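Local coordinates for protein putative hyaluronoglucosaminidase (Clostridium perfringens, PDB 6PWI) that probably acts as a hexosaminidase, this chain carrying the family 84 glycoside hydrolase catalytic barrel of a longer, probably cell-wall-anchored protein, at residues A[346-351]-A[380-385]; A[511-516]-A[570-575]; A[561-566]-A[619-624]. All coordinates share one frame; numbering follows the deposited sequence.

From the N terminus, contact 1 comes first, in the helical layer around the eight-stranded barrel, where 346-351 and 380-385 close a loop of 28 residues including strand 359-362. The chain then leaves the barrel for long helices. Contact 2 opens at 511-516 and closes at 570-575, but contact 3 starts at 561-566 before that closure and ends at 619-624, so these two cross. Both draw on helix 540-572: contact 2 ties its C-terminal end to the start of helix 513-536, and contact 3 ties the turns just before, 561-566, to helix 613-623. They meet where S516 CB packs on I564 CG2 (4.0 Å); contact 1 lies about 44 Å or more from either, between nearest atoms.

Contact 1. Residues A[346-351]-A[380-385]; sequences EYLKTI and EEAVGR
With L348 CG set anti to its carbonyl carbon (chi1 -68°) and V383 CG2 set anti to its own, the two side chains meet between helix 346-351 and the last turn of helix 373-383. They run past each other at a slant: V383 CG2 lies 4.0 Å from L348 CB and at the same distance from L348 CD2. The other leucine methyl reaches back one residue along the partner helix, CD1 of L348 resting 4.0 Å from CB of A382. The backbones come close here, with CA of L348 and CA of V383 5.2 Å apart, and no hydrogen bond spans the two segments.

V383 and I351 also both touch I360 of strand 359-362. Helix 373-383 gives way at G384, whose phi is positive (112°). The guanidinium of R385 passes near I351 O, but its bonds go to carbonyls following helix 346-351: NH1 to I358 O and P355 O, NH2 to G352 O and M354 O. Two helices packed together over the strand that lies between them in sequence are characteristic of the outer layer of a (beta/alpha)8 barrel, the catalytic fold of family 84.

Contact 2. Residues A[511-516]-A[570-575]; sequences SVLDYS and FEKGNY
The hydroxyl OG of S511 donates to OE2 of E571 at 2.6 Å, and the backbone N of V512 donates to OE1 of the same carboxylate at 2.9 Å. The two bonds make a paired grip. Each carboxylate oxygen uses its syn lone pair, the one on the side of the other oxygen, and the bond from V512 N is fairly straight, with an N-H...O angle of 158°. Two donors from consecutive residues thus fix the rotation of the carboxylate about its last torsion.

The glutamate gets there by being long and straight: with CG anti to the backbone N (chi1 -173°) and the chain extended beyond it, E571 bridges a backbone separation of 7.7 Å between its CA and that of S511. S511 points its OG anti to its own N, toward the incoming OE2. Apolar groups of V512 and L513 lie beside the two carboxylate oxygens. CG2 of V512 lies beside OE1, while the branched end of L513 crosses the carboxylate at a slant near OE2 and continues to K572, where CD2 of L513 meets CG at 4.1 Å. L513 also touches V568 one turn earlier on helix 540-572. V512 packs on F502 of helix 496-507, and R505 NH1 of the same helix bonds to S511 O.

Just beyond the glutamate the helix stops in a Schellman motif, with G573 at the C-prime position and a positive phi of 91°.

A carboxylate held by a main-chain N-H close to the start of helix 513-536 would probably be stabilised as the anion, both by its two donors and by the positive end of that helix's dipole, so the contact joins the start of one helix to the end of another through a carboxylate that is probably charged.

Contact 3. Residues A[561-566]-A[619-624]; sequences IAYINS and DLSKII
L620 and Y563 form the heart of a helix-to-helix contact in the C-terminal helical bundle, where 561-566 and 619-623 run roughly in the same direction, with axes 9.9 Å apart at closest approach and inclined at 29°. L620 comes first: its CD1 lies 3.7 Å from CB of Y563 and also reaches CG1 of I564. L620 also touches F502 and L506 of helix 496-507, so this leucine joins three helices.

S621 follows, and its CB lies near the hydroxyl end of the tyrosine, 3.6 Å from Y563 OH. Its own OG turns back to K618 O, and its carbonyl O bonds to Y582 OH; the Y582 ring in turn packs edge-to-face with that of Y563, placing helix 575-591 beside the pair.

I624, the first residue to leave the helix, meets 561-566 with both of its branches. With CG1 anti to its carbonyl carbon (chi1 -63°), CD1 extends over the main chain at Y563 O and lies 4.2 Å from Y563 CD1. The other branch ends at S566, whose OG bonds to A578 O while lying 3.6 Å from I624 CG2.

Contact 1. Residues A[346-351]-A[380-385]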
ATOM      1  N   GLU A 346      23.615  16.186  16.331  1.00 32.03           N
ATOM      2  CA  GLU A 346      24.375  17.020  15.408  1.00 33.46           C
ATOM      3  C   GLU A 346      23.978  16.707  13.969  1.00 32.11           C
ATOM      4  O   GLU A 346      23.734  17.615  13.175  1.00 32.54           O
ATOM      5  CB  GLU A 346      25.880  16.766  15.520  1.00 39.73           C
ATOM      6  CG  GLU A 346      26.503  17.194  16.834  1.00 50.76           C
ATOM      7  CD  GLU A 346      26.740  18.685  17.031  1.00 61.27           C
ATOM      8  OE1 GLU A 346      26.312  19.485  16.162  1.00 65.68           O
ATOM      9  OE2 GLU A 346      27.351  19.046  18.065  1.00 66.15           O
ATOM     10  N   TYR A 347      23.939  15.408  13.643  1.00 30.15           N
ATOM     11  CA  TYR A 347      23.636  14.972  12.293  1.00 27.71           C
ATOM     12  C   TYR A 347      22.285  15.539  11.853  1.00 27.64           C
ATOM     13  O   TYR A 347      22.195  16.150  10.792  1.00 27.41           O
ATOM     14  CB  TYR A 347      23.728  13.449  12.152  1.00 26.34           C
ATOM     15  CG  TYR A 347      23.330  12.974  10.778  1.00 26.73           C
ATOM     16  CD1 TYR A 347      24.274  12.819   9.773  1.00 25.98           C
ATOM     17  CD2 TYR A 347      21.998  12.747  10.460  1.00 26.91           C
ATOM     18  CE1 TYR A 347      23.912  12.430   8.493  1.00 25.72           C
ATOM     19  CE2 TYR A 347      21.617  12.351   9.187  1.00 26.82           C
ATOM     20  CZ  TYR A 347      22.577  12.197   8.200  1.00 26.74           C
ATOM     21  OH  TYR A 347      22.203  11.815   6.945  1.00 26.55           O
ATOM     22  N   LEU A 348      21.246  15.353  12.679  1.00 26.85           N
ATOM     23  CA  LEU A 348      19.896  15.733  12.288  1.00 27.29           C
ATOM     24  C   LEU A 348      19.787  17.253  12.169  1.00 28.48           C
ATOM     25  O   LEU A 348      19.114  17.755  11.275  1.00 28.75           O
ATOM     26  CB  LEU A 348      18.866  15.152  13.267  1.00 26.11           C
ATOM     27  CG  LEU A 348      18.712  13.627  13.252  1.00 25.14           C
ATOM     28  CD1 LEU A 348      17.738  13.164  14.324  1.00 23.93           C
ATOM     29  CD2 LEU A 348      18.275  13.113  11.886  1.00 23.94           C
ATOM     30  N   LYS A 349      20.478  17.980  13.055  1.00 30.72           N
ATOM     31  CA  LYS A 349      20.485  19.434  13.035  1.00 30.96           C
ATOM     32  C   LYS A 349      21.069  19.921  11.710  1.00 32.01           C
ATOM     33  O   LYS A 349      20.543  20.862  11.114  1.00 32.93           O
ATOM     34  CB  LYS A 349      21.249  19.968  14.249  1.00 33.34           C
ATOM     35  CG  LYS A 349      21.216  21.474  14.471  1.00 35.59           C
ATOM     36  CD  LYS A 349      21.936  21.848  15.750  1.00 38.87           C
ATOM     37  CE  LYS A 349      22.658  23.179  15.701  1.00 41.44           C
ATOM     38  NZ  LYS A 349      21.768  24.295  16.094  1.00 45.35           N
ATOM     39  N   THR A 350      22.134  19.253  11.238  1.00 29.71           N
ATOM     40  CA  THR A 350      22.783  19.652   9.997  1.00 29.53           C
ATOM     41  C   THR A 350      21.900  19.355   8.786  1.00 29.61           C
ATOM     42  O   THR A 350      21.738  20.212   7.913  1.00 28.96           O
ATOM     43  CB  THR A 350      24.145  18.978   9.831  1.00 28.88           C
ATOM     44  OG1 THR A 350      24.905  19.408  10.956  1.00 30.73           O
ATOM     45  CG2 THR A 350      24.848  19.408   8.566  1.00 27.60           C
ATOM     46  N   ILE A 351      21.377  18.122   8.740  1.00 28.46           N
ATOM     47  CA  ILE A 351      20.484  17.628   7.704  1.00 28.36           C
ATOM     48  C   ILE A 351      19.313  18.594   7.542  1.00 27.78           C
ATOM     49  O   ILE A 351      18.860  18.846   6.431  1.00 26.39           O
ATOM     50  CB  ILE A 351      20.049  16.184   8.046  1.00 29.95           C
ATOM     51  CG1 ILE A 351      21.170  15.186   7.751  1.00 33.49           C
ATOM     52  CG2 ILE A 351      18.757  15.770   7.368  1.00 30.40           C
ATOM     53  CD1 ILE A 351      21.938  15.454   6.470  1.00 34.65           C
ATOM     54  N   GLU A 380      10.541  16.526  14.482  1.00 26.24           N
ATOM     55  CA  GLU A 380      10.350  17.936  14.188  1.00 28.70           C
ATOM     56  C   GLU A 380      11.294  18.788  15.038  1.00 27.57           C
ATOM     57  O   GLU A 380      11.925  19.706  14.524  1.00 29.19           O
ATOM     58  CB  GLU A 380       8.881  18.346  14.336  1.00 31.90           C
ATOM     59  CG  GLU A 380       8.619  19.771  13.871  1.00 34.66           C
ATOM     60  CD  GLU A 380       7.176  20.180  13.617  1.00 39.41           C
ATOM     61  OE1 GLU A 380       6.271  19.317  13.704  1.00 43.46           O
ATOM     62  OE2 GLU A 380       6.959  21.371  13.321  1.00 41.71           O
ATOM     63  N   GLU A 381      11.389  18.465  16.332  1.00 26.71           N
ATOM     64  CA  GLU A 381      12.247  19.165  17.274  1.00 26.55           C
ATOM     65  C   GLU A 381      13.711  19.060  16.826  1.00 25.79           C
ATOM     66  O   GLU A 381      14.474  20.008  16.985  1.00 25.19           O
ATOM     67  CB  GLU A 381      12.009  18.581  18.670  1.00 28.72           C
ATOM     68  CG  GLU A 381      12.362  19.497  19.830  1.00 31.83           C
ATOM     69  CD  GLU A 381      11.776  19.093  21.183  1.00 35.69           C
ATOM     70  OE1 GLU A 381      10.736  18.378  21.204  1.00 37.67           O
ATOM     71  OE2 GLU A 381      12.353  19.492  22.226  1.00 36.75           O
ATOM     72  N   ALA A 382      14.094  17.912  16.247  1.00 24.37           N
ATOM     73  CA  ALA A 382      15.486  17.614  15.939  1.00 24.53           C
ATOM     74  C   ALA A 382      15.895  18.151  14.565  1.00 25.20           C
ATOM     75  O   ALA A 382      17.017  18.622  14.384  1.00 24.68           O
ATOM     76  CB  ALA A 382      15.729  16.126  16.036  1.00 22.92           C
ATOM     77  N   VAL A 383      14.990  18.061  13.588  1.00 26.24           N
ATOM     78  CA  VAL A 383      15.351  18.319  12.205  1.00 27.10           C
ATOM     79  C   VAL A 383      14.911  19.729  11.809  1.00 29.35           C
ATOM     80  O   VAL A 383      15.641  20.422  11.100  1.00 30.17           O
ATOM     81  CB  VAL A 383      14.791  17.231  11.265  1.00 26.67           C
ATOM     82  CG1 VAL A 383      15.036  17.550   9.799  1.00 26.80           C
ATOM     83  CG2 VAL A 383      15.343  15.855  11.604  1.00 25.95           C
ATOM     84  N   GLY A 384      13.713  20.139  12.254  1.00 29.05           N
ATOM     85  CA  GLY A 384      13.202  21.473  11.977  1.00 28.72           C
ATOM     86  C   GLY A 384      11.990  21.476  11.043  1.00 29.98           C
ATOM     87  O   GLY A 384      11.462  22.536  10.716  1.00 32.41           O
ATOM     88  N   ARG A 385      11.549  20.289  10.616  1.00 28.64           N
ATOM     89  CA  ARG A 385      10.408  20.150   9.723  1.00 27.35           C
ATOM     90  C   ARG A 385       9.730  18.810  10.002  1.00 27.94           C
ATOM     91  O   ARG A 385      10.292  17.952  10.675  1.00 28.36           O
ATOM     92  CB  ARG A 385      10.864  20.241   8.262  1.00 26.35           C
ATOM     93  CG  ARG A 385      11.645  19.028   7.778  1.00 26.32           C
ATOM     94  CD  ARG A 385      12.325  19.218   6.437  1.00 25.83           C
ATOM     95  NE  ARG A 385      13.527  20.027   6.572  1.00 25.33           N
ATOM     96  CZ  ARG A 385      14.265  20.469   5.558  1.00 24.62           C
ATOM     97  NH1 ARG A 385      13.937  20.170   4.311  1.00 23.89           N
ATOM     98  NH2 ARG A 385      15.343  21.193   5.806  1.00 23.09           N
TER

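Contact 2. Residues A[511-516]-A[570-575]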
ATOM      1  N   SER A 511     -17.877 -31.479  28.792  1.00 31.78           N
ATOM      2  CA  SER A 511     -18.261 -32.037  27.507  1.00 31.40           C
ATOM      3  C   SER A 511     -17.792 -31.114  26.381  1.00 31.59           C
ATOM      4  O   SER A 511     -17.871 -29.892  26.506  1.00 31.94           O
ATOM      5  CB  SER A 511     -19.745 -32.263  27.456  1.00 30.34           C
ATOM      6  OG  SER A 511     -20.069 -33.112  26.369  1.00 32.14           O
ATOM      7  N   VAL A 512     -17.295 -31.706  25.287  1.00 29.87           N
ATOM      8  CA  VAL A 512     -16.881 -30.930  24.129  1.00 29.24           C
ATOM      9  C   VAL A 512     -17.758 -31.283  22.926  1.00 30.11           C
ATOM     10  O   VAL A 512     -17.514 -30.792  21.828  1.00 31.52           O
ATOM     11  CB  VAL A 512     -15.382 -31.106  23.803  1.00 28.04           C
ATOM     12  CG1 VAL A 512     -14.484 -30.834  24.996  1.00 27.47           C
ATOM     13  CG2 VAL A 512     -15.074 -32.466  23.201  1.00 28.15           C
ATOM     14  N   LEU A 513     -18.784 -32.117  23.133  1.00 30.44           N
ATOM     15  CA  LEU A 513     -19.589 -32.619  22.029  1.00 29.86           C
ATOM     16  C   LEU A 513     -20.269 -31.475  21.270  1.00 30.32           C
ATOM     17  O   LEU A 513     -20.245 -31.439  20.042  1.00 30.08           O
ATOM     18  CB  LEU A 513     -20.609 -33.637  22.553  1.00 29.85           C
ATOM     19  CG  LEU A 513     -20.046 -34.983  23.024  1.00 29.63           C
ATOM     20  CD1 LEU A 513     -21.170 -35.983  23.259  1.00 27.41           C
ATOM     21  CD2 LEU A 513     -19.039 -35.550  22.031  1.00 28.99           C
ATOM     22  N   ASP A 514     -20.859 -30.527  22.001  1.00 30.42           N
ATOM     23  CA  ASP A 514     -21.636 -29.475  21.372  1.00 32.25           C
ATOM     24  C   ASP A 514     -20.733 -28.380  20.813  1.00 32.11           C
ATOM     25  O   ASP A 514     -20.954 -27.869  19.716  1.00 31.60           O
ATOM     26  CB  ASP A 514     -22.664 -28.896  22.341  1.00 34.51           C
ATOM     27  CG  ASP A 514     -23.914 -29.754  22.386  1.00 37.47           C
ATOM     28  OD1 ASP A 514     -24.612 -29.831  21.338  1.00 36.39           O
ATOM     29  OD2 ASP A 514     -24.161 -30.361  23.455  1.00 38.75           O
ATOM     30  N   TYR A 515     -19.722 -28.004  21.589  1.00 30.12           N
ATOM     31  CA  TYR A 515     -18.893 -26.902  21.152  1.00 28.83           C
ATOM     32  C   TYR A 515     -18.076 -27.327  19.935  1.00 28.29           C
ATOM     33  O   TYR A 515     -17.744 -26.495  19.097  1.00 29.21           O
ATOM     34  CB  TYR A 515     -18.105 -26.311  22.323  1.00 27.87           C
ATOM     35  CG  TYR A 515     -17.662 -24.895  22.075  1.00 27.88           C
ATOM     36  CD1 TYR A 515     -18.589 -23.874  21.946  1.00 28.45           C
ATOM     37  CD2 TYR A 515     -16.322 -24.580  21.926  1.00 28.05           C
ATOM     38  CE1 TYR A 515     -18.195 -22.568  21.708  1.00 29.12           C
ATOM     39  CE2 TYR A 515     -15.909 -23.280  21.691  1.00 28.86           C
ATOM     40  CZ  TYR A 515     -16.849 -22.271  21.581  1.00 29.96           C
ATOM     41  OH  TYR A 515     -16.450 -20.989  21.336  1.00 30.43           O
ATOM     42  N   SER A 516     -17.814 -28.632  19.809  1.00 27.68           N
ATOM     43  CA  SER A 516     -16.983 -29.133  18.727  1.00 27.64           C
ATOM     44  C   SER A 516     -17.613 -28.810  17.375  1.00 28.62           C
ATOM     45  O   SER A 516     -16.902 -28.551  16.412  1.00 30.32           O
ATOM     46  CB  SER A 516     -16.675 -30.595  18.873  1.00 26.74           C
ATOM     47  OG  SER A 516     -17.750 -31.394  18.406  1.00 26.85           O
ATOM     48  N   PHE A 570     -12.903 -39.741  21.673  1.00 29.56           N
ATOM     49  CA  PHE A 570     -12.456 -40.143  22.993  1.00 29.98           C
ATOM     50  C   PHE A 570     -13.571 -39.965  24.023  1.00 33.24           C
ATOM     51  O   PHE A 570     -13.724 -40.792  24.919  1.00 35.69           O
ATOM     52  CB  PHE A 570     -11.219 -39.355  23.412  1.00 27.29           C
ATOM     53  CG  PHE A 570     -10.607 -39.847  24.697  1.00 26.50           C
ATOM     54  CD1 PHE A 570      -9.591 -40.795  24.679  1.00 25.97           C
ATOM     55  CD2 PHE A 570     -11.050 -39.371  25.924  1.00 25.23           C
ATOM     56  CE1 PHE A 570      -9.024 -41.251  25.862  1.00 25.56           C
ATOM     57  CE2 PHE A 570     -10.479 -39.827  27.103  1.00 25.12           C
ATOM     58  CZ  PHE A 570      -9.469 -40.767  27.073  1.00 24.33           C
ATOM     59  N   GLU A 571     -14.332 -38.872  23.918  1.00 32.79           N
ATOM     60  CA  GLU A 571     -15.376 -38.632  24.898  1.00 34.26           C
ATOM     61  C   GLU A 571     -16.471 -39.688  24.730  1.00 35.62           C
ATOM     62  O   GLU A 571     -16.983 -40.221  25.715  1.00 36.01           O
ATOM     63  CB  GLU A 571     -15.886 -37.196  24.791  1.00 36.14           C
ATOM     64  CG  GLU A 571     -16.853 -36.812  25.895  1.00 38.27           C
ATOM     65  CD  GLU A 571     -17.360 -35.381  25.830  1.00 42.64           C
ATOM     66  OE1 GLU A 571     -16.520 -34.448  25.717  1.00 44.68           O
ATOM     67  OE2 GLU A 571     -18.594 -35.197  25.884  1.00 44.05           O
ATOM     68  N   LYS A 572     -16.784 -40.009  23.470  1.00 34.84           N
ATOM     69  CA  LYS A 572     -17.834 -40.948  23.112  1.00 34.54           C
ATOM     70  C   LYS A 572     -17.403 -42.378  23.429  1.00 34.76           C
ATOM     71  O   LYS A 572     -18.229 -43.284  23.424  1.00 35.60           O
ATOM     72  CB  LYS A 572     -18.140 -40.835  21.616  1.00 36.07           C
ATOM     73  CG  LYS A 572     -18.887 -39.580  21.188  1.00 38.71           C
ATOM     74  CD  LYS A 572     -19.007 -39.494  19.689  1.00 40.02           C
ATOM     75  CE  LYS A 572     -20.175 -38.654  19.230  1.00 43.82           C
ATOM     76  NZ  LYS A 572     -20.172 -38.521  17.755  1.00 46.28           N
ATOM     77  N   GLY A 573     -16.101 -42.579  23.654  1.00 35.08           N
ATOM     78  CA  GLY A 573     -15.576 -43.873  24.060  1.00 34.98           C
ATOM     79  C   GLY A 573     -15.153 -44.760  22.889  1.00 36.78           C
ATOM     80  O   GLY A 573     -14.938 -45.953  23.084  1.00 38.57           O
ATOM     81  N   ASN A 574     -15.024 -44.189  21.681  1.00 37.56           N
ATOM     82  CA  ASN A 574     -14.529 -44.938  20.533  1.00 37.90           C
ATOM     83  C   ASN A 574     -13.015 -44.758  20.436  1.00 36.49           C
ATOM     84  O   ASN A 574     -12.527 -43.915  19.687  1.00 37.15           O
ATOM     85  CB  ASN A 574     -15.268 -44.591  19.233  1.00 39.65           C
ATOM     86  CG  ASN A 574     -16.765 -44.444  19.420  1.00 41.95           C
ATOM     87  OD1 ASN A 574     -17.364 -45.143  20.233  1.00 45.99           O
ATOM     88  ND2 ASN A 574     -17.381 -43.527  18.688  1.00 41.69           N
ATOM     89  N   TYR A 575     -12.286 -45.569  21.205  1.00 33.97           N
ATOM     90  CA  TYR A 575     -10.869 -45.352  21.435  1.00 33.76           C
ATOM     91  C   TYR A 575     -10.051 -45.719  20.206  1.00 34.51           C
ATOM     92  O   TYR A 575      -9.064 -45.050  19.917  1.00 36.50           O
ATOM     93  CB  TYR A 575     -10.402 -46.050  22.713  1.00 32.43           C
ATOM     94  CG  TYR A 575     -11.152 -45.594  23.936  1.00 33.68           C
ATOM     95  CD1 TYR A 575     -10.982 -44.311  24.435  1.00 33.75           C
ATOM     96  CD2 TYR A 575     -12.052 -46.431  24.584  1.00 33.96           C
ATOM     97  CE1 TYR A 575     -11.677 -43.872  25.550  1.00 34.12           C
ATOM     98  CE2 TYR A 575     -12.758 -46.008  25.700  1.00 33.74           C
ATOM     99  CZ  TYR A 575     -12.570 -44.722  26.182  1.00 34.66           C
ATOM    100  OH  TYR A 575     -13.248 -44.282  27.280  1.00 34.85           O
TER

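Contact 3. Residues A[561-566]-A[619-624]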
ATOM      1  N   ILE A 561      -8.812 -30.442  12.548  1.00 23.33           N
ATOM      2  CA  ILE A 561     -10.046 -31.199  12.419  1.00 23.39           C
ATOM      3  C   ILE A 561      -9.829 -32.633  12.912  1.00 23.93           C
ATOM      4  O   ILE A 561     -10.679 -33.185  13.615  1.00 22.88           O
ATOM      5  CB  ILE A 561     -10.597 -31.124  10.979  1.00 22.90           C
ATOM      6  CG1 ILE A 561     -11.061 -29.701  10.646  1.00 23.01           C
ATOM      7  CG2 ILE A 561     -11.712 -32.140  10.759  1.00 21.34           C
ATOM      8  CD1 ILE A 561     -11.406 -29.486   9.186  1.00 22.92           C
ATOM      9  N   ALA A 562      -8.683 -33.223  12.555  1.00 23.77           N
ATOM     10  CA  ALA A 562      -8.374 -34.576  12.985  1.00 24.66           C
ATOM     11  C   ALA A 562      -8.283 -34.631  14.510  1.00 25.65           C
ATOM     12  O   ALA A 562      -8.851 -35.535  15.127  1.00 26.93           O
ATOM     13  CB  ALA A 562      -7.116 -35.081  12.323  1.00 24.52           C
ATOM     14  N   TYR A 563      -7.598 -33.646  15.112  1.00 24.53           N
ATOM     15  CA  TYR A 563      -7.405 -33.639  16.554  1.00 25.11           C
ATOM     16  C   TYR A 563      -8.740 -33.448  17.272  1.00 26.68           C
ATOM     17  O   TYR A 563      -9.065 -34.218  18.170  1.00 28.75           O
ATOM     18  CB  TYR A 563      -6.348 -32.623  16.981  1.00 24.21           C
ATOM     19  CG  TYR A 563      -4.932 -33.127  16.888  1.00 24.37           C
ATOM     20  CD1 TYR A 563      -4.530 -34.281  17.548  1.00 24.40           C
ATOM     21  CD2 TYR A 563      -3.983 -32.438  16.151  1.00 24.25           C
ATOM     22  CE1 TYR A 563      -3.224 -34.742  17.471  1.00 24.21           C
ATOM     23  CE2 TYR A 563      -2.675 -32.886  16.064  1.00 24.60           C
ATOM     24  CZ  TYR A 563      -2.294 -34.040  16.724  1.00 24.89           C
ATOM     25  OH  TYR A 563      -1.004 -34.471  16.626  1.00 26.82           O
ATOM     26  N   ILE A 564      -9.514 -32.438  16.858  1.00 26.48           N
ATOM     27  CA  ILE A 564     -10.856 -32.255  17.380  1.00 26.38           C
ATOM     28  C   ILE A 564     -11.649 -33.552  17.226  1.00 27.14           C
ATOM     29  O   ILE A 564     -12.387 -33.936  18.129  1.00 29.17           O
ATOM     30  CB  ILE A 564     -11.573 -31.063  16.722  1.00 26.25           C
ATOM     31  CG1 ILE A 564     -10.856 -29.744  17.024  1.00 26.69           C
ATOM     32  CG2 ILE A 564     -13.032 -31.021  17.159  1.00 25.43           C
ATOM     33  CD1 ILE A 564     -11.190 -28.625  16.059  1.00 27.14           C
ATOM     34  N   ASN A 565     -11.491 -34.233  16.088  1.00 26.83           N
ATOM     35  CA  ASN A 565     -12.240 -35.460  15.876  1.00 26.21           C
ATOM     36  C   ASN A 565     -11.808 -36.509  16.896  1.00 25.26           C
ATOM     37  O   ASN A 565     -12.641 -37.245  17.409  1.00 24.87           O
ATOM     38  CB  ASN A 565     -12.192 -35.956  14.429  1.00 26.56           C
ATOM     39  CG  ASN A 565     -13.180 -35.243  13.526  1.00 27.24           C
ATOM     40  OD1 ASN A 565     -14.187 -34.704  13.984  1.00 27.31           O
ATOM     41  ND2 ASN A 565     -12.906 -35.241  12.233  1.00 28.77           N
ATOM     42  N   SER A 566     -10.510 -36.523  17.216  1.00 24.55           N
ATOM     43  CA  SER A 566      -9.936 -37.466  18.162  1.00 23.14           C
ATOM     44  C   SER A 566     -10.508 -37.228  19.557  1.00 23.70           C
ATOM     45  O   SER A 566     -10.896 -38.173  20.237  1.00 25.30           O
ATOM     46  CB  SER A 566      -8.439 -37.357  18.150  1.00 22.25           C
ATOM     47  OG  SER A 566      -7.861 -38.175  19.148  1.00 22.01           O
ATOM     48  N   ASP A 619      -1.550 -27.858  21.771  1.00 26.74           N
ATOM     49  CA  ASP A 619      -2.360 -28.018  22.964  1.00 27.03           C
ATOM     50  C   ASP A 619      -3.214 -29.279  22.854  1.00 27.53           C
ATOM     51  O   ASP A 619      -3.230 -30.094  23.772  1.00 27.52           O
ATOM     52  CB  ASP A 619      -3.229 -26.780  23.203  1.00 28.86           C
ATOM     53  CG  ASP A 619      -2.612 -25.755  24.142  1.00 31.17           C
ATOM     54  OD1 ASP A 619      -1.546 -26.058  24.734  1.00 30.88           O
ATOM     55  OD2 ASP A 619      -3.220 -24.659  24.298  1.00 32.78           O
ATOM     56  N   LEU A 620      -3.932 -29.428  21.734  1.00 27.05           N
ATOM     57  CA  LEU A 620      -4.801 -30.577  21.545  1.00 26.21           C
ATOM     58  C   LEU A 620      -3.991 -31.861  21.687  1.00 27.57           C
ATOM     59  O   LEU A 620      -4.455 -32.814  22.307  1.00 29.07           O
ATOM     60  CB  LEU A 620      -5.473 -30.507  20.172  1.00 24.70           C
ATOM     61  CG  LEU A 620      -6.694 -29.595  20.085  1.00 24.39           C
ATOM     62  CD1 LEU A 620      -7.096 -29.364  18.635  1.00 23.95           C
ATOM     63  CD2 LEU A 620      -7.856 -30.175  20.869  1.00 24.41           C
ATOM     64  N   SER A 621      -2.777 -31.874  21.123  1.00 27.60           N
ATOM     65  CA  SER A 621      -2.026 -33.114  21.036  1.00 28.03           C
ATOM     66  C   SER A 621      -1.454 -33.500  22.399  1.00 28.55           C
ATOM     67  O   SER A 621      -1.203 -34.678  22.641  1.00 28.25           O
ATOM     68  CB  SER A 621      -0.983 -33.078  19.945  1.00 27.70           C
ATOM     69  OG  SER A 621       0.192 -32.424  20.393  1.00 28.43           O
ATOM     70  N   LYS A 622      -1.269 -32.506  23.281  1.00 29.60           N
ATOM     71  CA  LYS A 622      -0.794 -32.725  24.640  1.00 29.96           C
ATOM     72  C   LYS A 622      -1.940 -33.162  25.551  1.00 29.49           C
ATOM     73  O   LYS A 622      -1.742 -33.968  26.452  1.00 32.28           O
ATOM     74  CB  LYS A 622      -0.179 -31.452  25.225  1.00 32.03           C
ATOM     75  CG  LYS A 622       1.292 -31.226  24.912  1.00 37.54           C
ATOM     76  CD  LYS A 622       1.767 -29.834  25.312  1.00 43.55           C
ATOM     77  CE  LYS A 622       2.876 -29.295  24.425  1.00 45.72           C
ATOM     78  NZ  LYS A 622       2.742 -27.833  24.204  1.00 48.41           N
ATOM     79  N   ILE A 623      -3.136 -32.611  25.334  1.00 27.89           N
ATOM     80  CA  ILE A 623      -4.254 -32.859  26.225  1.00 26.73           C
ATOM     81  C   ILE A 623      -4.867 -34.219  25.904  1.00 28.56           C
ATOM     82  O   ILE A 623      -5.132 -35.004  26.809  1.00 30.36           O
ATOM     83  CB  ILE A 623      -5.286 -31.715  26.169  1.00 24.96           C
ATOM     84  CG1 ILE A 623      -4.717 -30.418  26.751  1.00 24.36           C
ATOM     85  CG2 ILE A 623      -6.579 -32.118  26.860  1.00 23.59           C
ATOM     86  CD1 ILE A 623      -5.491 -29.171  26.369  1.00 23.07           C
ATOM     87  N   ILE A 624      -5.107 -34.500  24.620  1.00 29.81           N
ATOM     88  CA  ILE A 624      -5.754 -35.749  24.261  1.00 30.71           C
ATOM     89  C   ILE A 624      -4.859 -36.897  24.720  1.00 34.06           C
ATOM     90  O   ILE A 624      -3.664 -36.915  24.432  1.00 36.13           O
ATOM     91  CB  ILE A 624      -6.063 -35.802  22.754  1.00 29.40           C
ATOM     92  CG1 ILE A 624      -7.055 -34.705  22.355  1.00 29.51           C
ATOM     93  CG2 ILE A 624      -6.559 -37.183  22.348  1.00 29.12           C
ATOM     94  CD1 ILE A 624      -7.090 -34.412  20.871  1.00 29.50           C
TER